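Local coordinates for capsular polysaccharide biosynthesis protein (Burkholderia pseudomallei, PDB 4BQN) that binds coenzyme A and probably acts as an acetyltransferase in the biosynthesis of capsular polysaccharide, at residues S25-A30 with D224-Q229. The protein carries 1 engineered substitution. Residues are numbered along the deposited sequence; the frame is centred on the assembly and turned at random.
Sequences SCPTFA and DISFDQ
Cys26 sets its CB against the Phe227 ring, meeting CE1 at 3.8 Å from an oblique direction. Cys26 SG lies farther off, 5.4 Å from the centroid of the Phe227 ring and 36° off the ring normal, in a sulfur-aromatic contact. SG is anti to the backbone N (chi1 173°). This puts Cys26 SG beside two carbonyl oxygens, Ser226 O at 3.3 Å and Asp224 O at 3.5 Å. Cys26 CA also makes a CA-H...O contact with Ser226 O at 3.0 Å. That oxygen is buried here and has no conventional hydrogen-bond partner.

Ser25 OG reaches the edge of the Phe227 ring, near its plane. Ser25 OG accepts a nearly straight hydrogen bond from Asp228 N (3.1 Å, 175°), and it is also hydrogen-bonded to Met22 O in helix 15-24. The methylene groups of Ser25 and Asp228 touch beside this bond.

Cys26 is the N-cap of helix 27-32, and its sulfur accepts a weak capping hydrogen bond from Phe29 N. The helix start packs against the long connection after helix 204-217, the two segments running roughly antiparallel. Helix 204-217 backs the contact, with Met215 on Cys26 and Ala211 on Phe227. This is surface packing, away from the coenzyme A site.

At the Thr28 end, waters supply the polar links beside direct packing. One water bonds Thr28 OG1 and donates to Asp224 O. A second lies 2.7 Å from Thr28 OG1 and donates to Asp224 OD1. Thr28 CG2 meets Asp224 CB at 4.0 Å, with the two side chains crossing at about a right angle. Thr221 N holds the other carboxylate oxygen, Asp224 OD2.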
ATOM      1  N   SER A  25      -2.266  17.229 -11.381  1.00 14.90           N
ATOM      2  CA  SER A  25      -3.636  17.756 -11.379  1.00 14.60           C
ATOM      3  C   SER A  25      -3.810  19.051 -10.575  1.00 14.82           C
ATOM      4  O   SER A  25      -4.887  19.640 -10.602  1.00 20.03           O
ATOM      5  CB  SER A  25      -4.631  16.686 -10.894  1.00 15.58           C
ATOM      6  OG  SER A  25      -4.723  16.640  -9.479  1.00 15.60           O
ATOM      7  N   CYS A  26      -2.758  19.495  -9.891  1.00 15.73           N
ATOM      8  CA  CYS A  26      -2.759  20.772  -9.182  1.00 16.98           C
ATOM      9  C   CYS A  26      -2.203  21.852 -10.113  1.00 16.69           C
ATOM     10  O   CYS A  26      -1.034  21.779 -10.509  1.00 17.41           O
ATOM     11  CB  CYS A  26      -1.895  20.678  -7.927  1.00 16.36           C
ATOM     12  SG  CYS A  26      -1.688  22.273  -7.096  1.00 17.88           S
ATOM     13  N   PRO A  27      -3.041  22.850 -10.476  1.00 17.50           N
ATOM     14  CA  PRO A  27      -2.604  23.846 -11.469  1.00 20.41           C
ATOM     15  C   PRO A  27      -1.341  24.604 -11.059  1.00 20.21           C
ATOM     16  O   PRO A  27      -0.504  24.909 -11.906  1.00 21.46           O
ATOM     17  CB  PRO A  27      -3.810  24.795 -11.596  1.00 24.12           C
ATOM     18  CG  PRO A  27      -4.977  23.970 -11.189  1.00 31.02           C
ATOM     19  CD  PRO A  27      -4.471  23.021 -10.133  1.00 23.56           C
ATOM     20  N   THR A  28      -1.185  24.892  -9.772  1.00 19.43           N
ATOM     21  CA  THR A  28      -0.013  25.640  -9.310  1.00 19.39           C
ATOM     22  C   THR A  28       1.259  24.791  -9.447  1.00 20.13           C
ATOM     23  O   THR A  28       2.306  25.290  -9.883  1.00 21.22           O
ATOM     24  CB  THR A  28      -0.225  26.170  -7.879  1.00 21.87           C
ATOM     25  OG1 THR A  28      -1.357  27.044  -7.881  1.00 25.37           O
ATOM     26  CG2 THR A  28       0.980  26.946  -7.388  1.00 23.33           C
ATOM     27  N   PHE A  29       1.159  23.506  -9.110  1.00 16.50           N
ATOM     28  CA  PHE A  29       2.280  22.595  -9.297  1.00 15.47           C
ATOM     29  C   PHE A  29       2.609  22.441 -10.787  1.00 17.95           C
ATOM     30  O   PHE A  29       3.773  22.535 -11.193  1.00 17.22           O
ATOM     31  CB  PHE A  29       1.981  21.220  -8.682  1.00 15.18           C
ATOM     32  CG  PHE A  29       3.124  20.253  -8.798  1.00 14.58           C
ATOM     33  CD1 PHE A  29       4.125  20.196  -7.826  1.00 15.22           C
ATOM     34  CD2 PHE A  29       3.201  19.407  -9.894  1.00 15.91           C
ATOM     35  CE1 PHE A  29       5.176  19.307  -7.951  1.00 16.85           C
ATOM     36  CE2 PHE A  29       4.245  18.521 -10.026  1.00 15.46           C
ATOM     37  CZ  PHE A  29       5.238  18.467  -9.059  1.00 15.84           C
ATOM     38  N   ALA A  30       1.576  22.210 -11.599  1.00 16.53           N
ATOM     39  CA  ALA A  30       1.753  21.970 -13.036  1.00 19.15           C
ATOM     40  C   ALA A  30       2.302  23.188 -13.785  1.00 18.55           C
ATOM     41  O   ALA A  30       2.918  23.043 -14.837  1.00 20.63           O
ATOM     42  CB  ALA A  30       0.457  21.482 -13.666  1.00 19.86           C
ATOM     43  N   ASP A 224      -1.940  27.215  -2.083  1.00 20.58           N
ATOM     44  CA  ASP A 224      -1.523  26.803  -3.433  1.00 19.23           C
ATOM     45  C   ASP A 224      -2.066  25.421  -3.837  1.00 16.90           C
ATOM     46  O   ASP A 224      -2.057  25.059  -5.013  1.00 19.43           O
ATOM     47  CB  ASP A 224       0.010  26.730  -3.531  1.00 20.04           C
ATOM     48  CG  ASP A 224       0.681  28.091  -3.531  1.00 20.77           C
ATOM     49  OD1 ASP A 224       0.110  29.063  -4.067  1.00 27.84           O
ATOM     50  OD2 ASP A 224       1.823  28.161  -3.023  1.00 22.74           O
ATOM     51  N   ILE A 225      -2.513  24.646  -2.857  1.00 17.26           N
ATOM     52  CA  ILE A 225      -2.716  23.217  -3.052  1.00 15.15           C
ATOM     53  C   ILE A 225      -4.173  22.888  -3.367  1.00 15.63           C
ATOM     54  O   ILE A 225      -5.062  23.119  -2.549  1.00 20.04           O
ATOM     55  CB  ILE A 225      -2.232  22.434  -1.817  1.00 15.67           C
ATOM     56  CG1 ILE A 225      -0.767  22.781  -1.502  1.00 17.27           C
ATOM     57  CG2 ILE A 225      -2.419  20.932  -2.027  1.00 17.00           C
ATOM     58  CD1 ILE A 225      -0.304  22.289  -0.146  1.00 17.25           C
ATOM     59  N   SER A 226      -4.400  22.341  -4.560  1.00 16.90           N
ATOM     60  CA  SER A 226      -5.730  21.909  -4.974  0.70 17.03           C
ATOM     61  C   SER A 226      -5.564  20.803  -5.996  1.00 17.79           C
ATOM     62  O   SER A 226      -4.671  20.851  -6.822  1.00 25.25           O
ATOM     63  CB  SER A 226      -6.556  23.066  -5.552  0.70 22.52           C
ATOM     64  OG  SER A 226      -6.027  23.512  -6.782  0.70 27.83           O
ATOM     65  N   PHE A 227      -6.414  19.791  -5.914  1.00 17.13           N
ATOM     66  CA  PHE A 227      -6.305  18.638  -6.800  1.00 15.68           C
ATOM     67  C   PHE A 227      -7.615  18.345  -7.506  1.00 17.22           C
ATOM     68  O   PHE A 227      -8.682  18.799  -7.084  1.00 20.01           O
ATOM     69  CB  PHE A 227      -5.847  17.395  -6.014  1.00 16.62           C
ATOM     70  CG  PHE A 227      -4.530  17.576  -5.313  1.00 14.87           C
ATOM     71  CD1 PHE A 227      -3.345  17.701  -6.036  1.00 15.25           C
ATOM     72  CD2 PHE A 227      -4.478  17.666  -3.927  1.00 14.94           C
ATOM     73  CE1 PHE A 227      -2.128  17.900  -5.391  1.00 17.04           C
ATOM     74  CE2 PHE A 227      -3.259  17.836  -3.268  1.00 15.83           C
ATOM     75  CZ  PHE A 227      -2.082  17.959  -4.000  1.00 15.11           C
ATOM     76  N   ASP A 228      -7.522  17.540  -8.564  1.00 15.88           N
ATOM     77  CA  ASP A 228      -8.700  17.017  -9.240  1.00 16.35           C
ATOM     78  C   ASP A 228      -9.343  16.000  -8.299  1.00 16.74           C
ATOM     79  O   ASP A 228      -8.776  14.943  -8.049  1.00 17.59           O
ATOM     80  CB  ASP A 228      -8.287  16.343 -10.559  1.00 18.19           C
ATOM     81  CG  ASP A 228      -9.457  15.745 -11.329  1.00 21.35           C
ATOM     82  OD1 ASP A 228     -10.586  15.647 -10.797  1.00 22.76           O
ATOM     83  OD2 ASP A 228      -9.230  15.353 -12.494  1.00 28.96           O
ATOM     84  N   GLN A 229     -10.517  16.335  -7.766  1.00 18.02           N
ATOM     85  CA  GLN A 229     -11.232  15.487  -6.804  1.00 21.27           C
ATOM     86  C   GLN A 229     -11.749  14.181  -7.406  1.00 20.45           C
ATOM     87  O   GLN A 229     -12.161  13.285  -6.672  1.00 25.01           O
ATOM     88  CB  GLN A 229     -12.411  16.249  -6.174  1.00 21.07           C
ATOM     89  CG  GLN A 229     -12.019  17.545  -5.483  1.00 25.57           C
ATOM     90  CD  GLN A 229     -11.091  17.311  -4.309  1.00 21.87           C
ATOM     91  OE1 GLN A 229     -11.428  16.586  -3.364  1.00 24.45           O
ATOM     92  NE2 GLN A 229      -9.913  17.929  -4.354  1.00 28.13           N
TER
HETATM   93  O   HOH W   1      -3.510  25.114  -7.417  1.00 25.84           O
HETATM   94  O   HOH W   2      -1.532  29.219  -6.236  1.00 34.07           O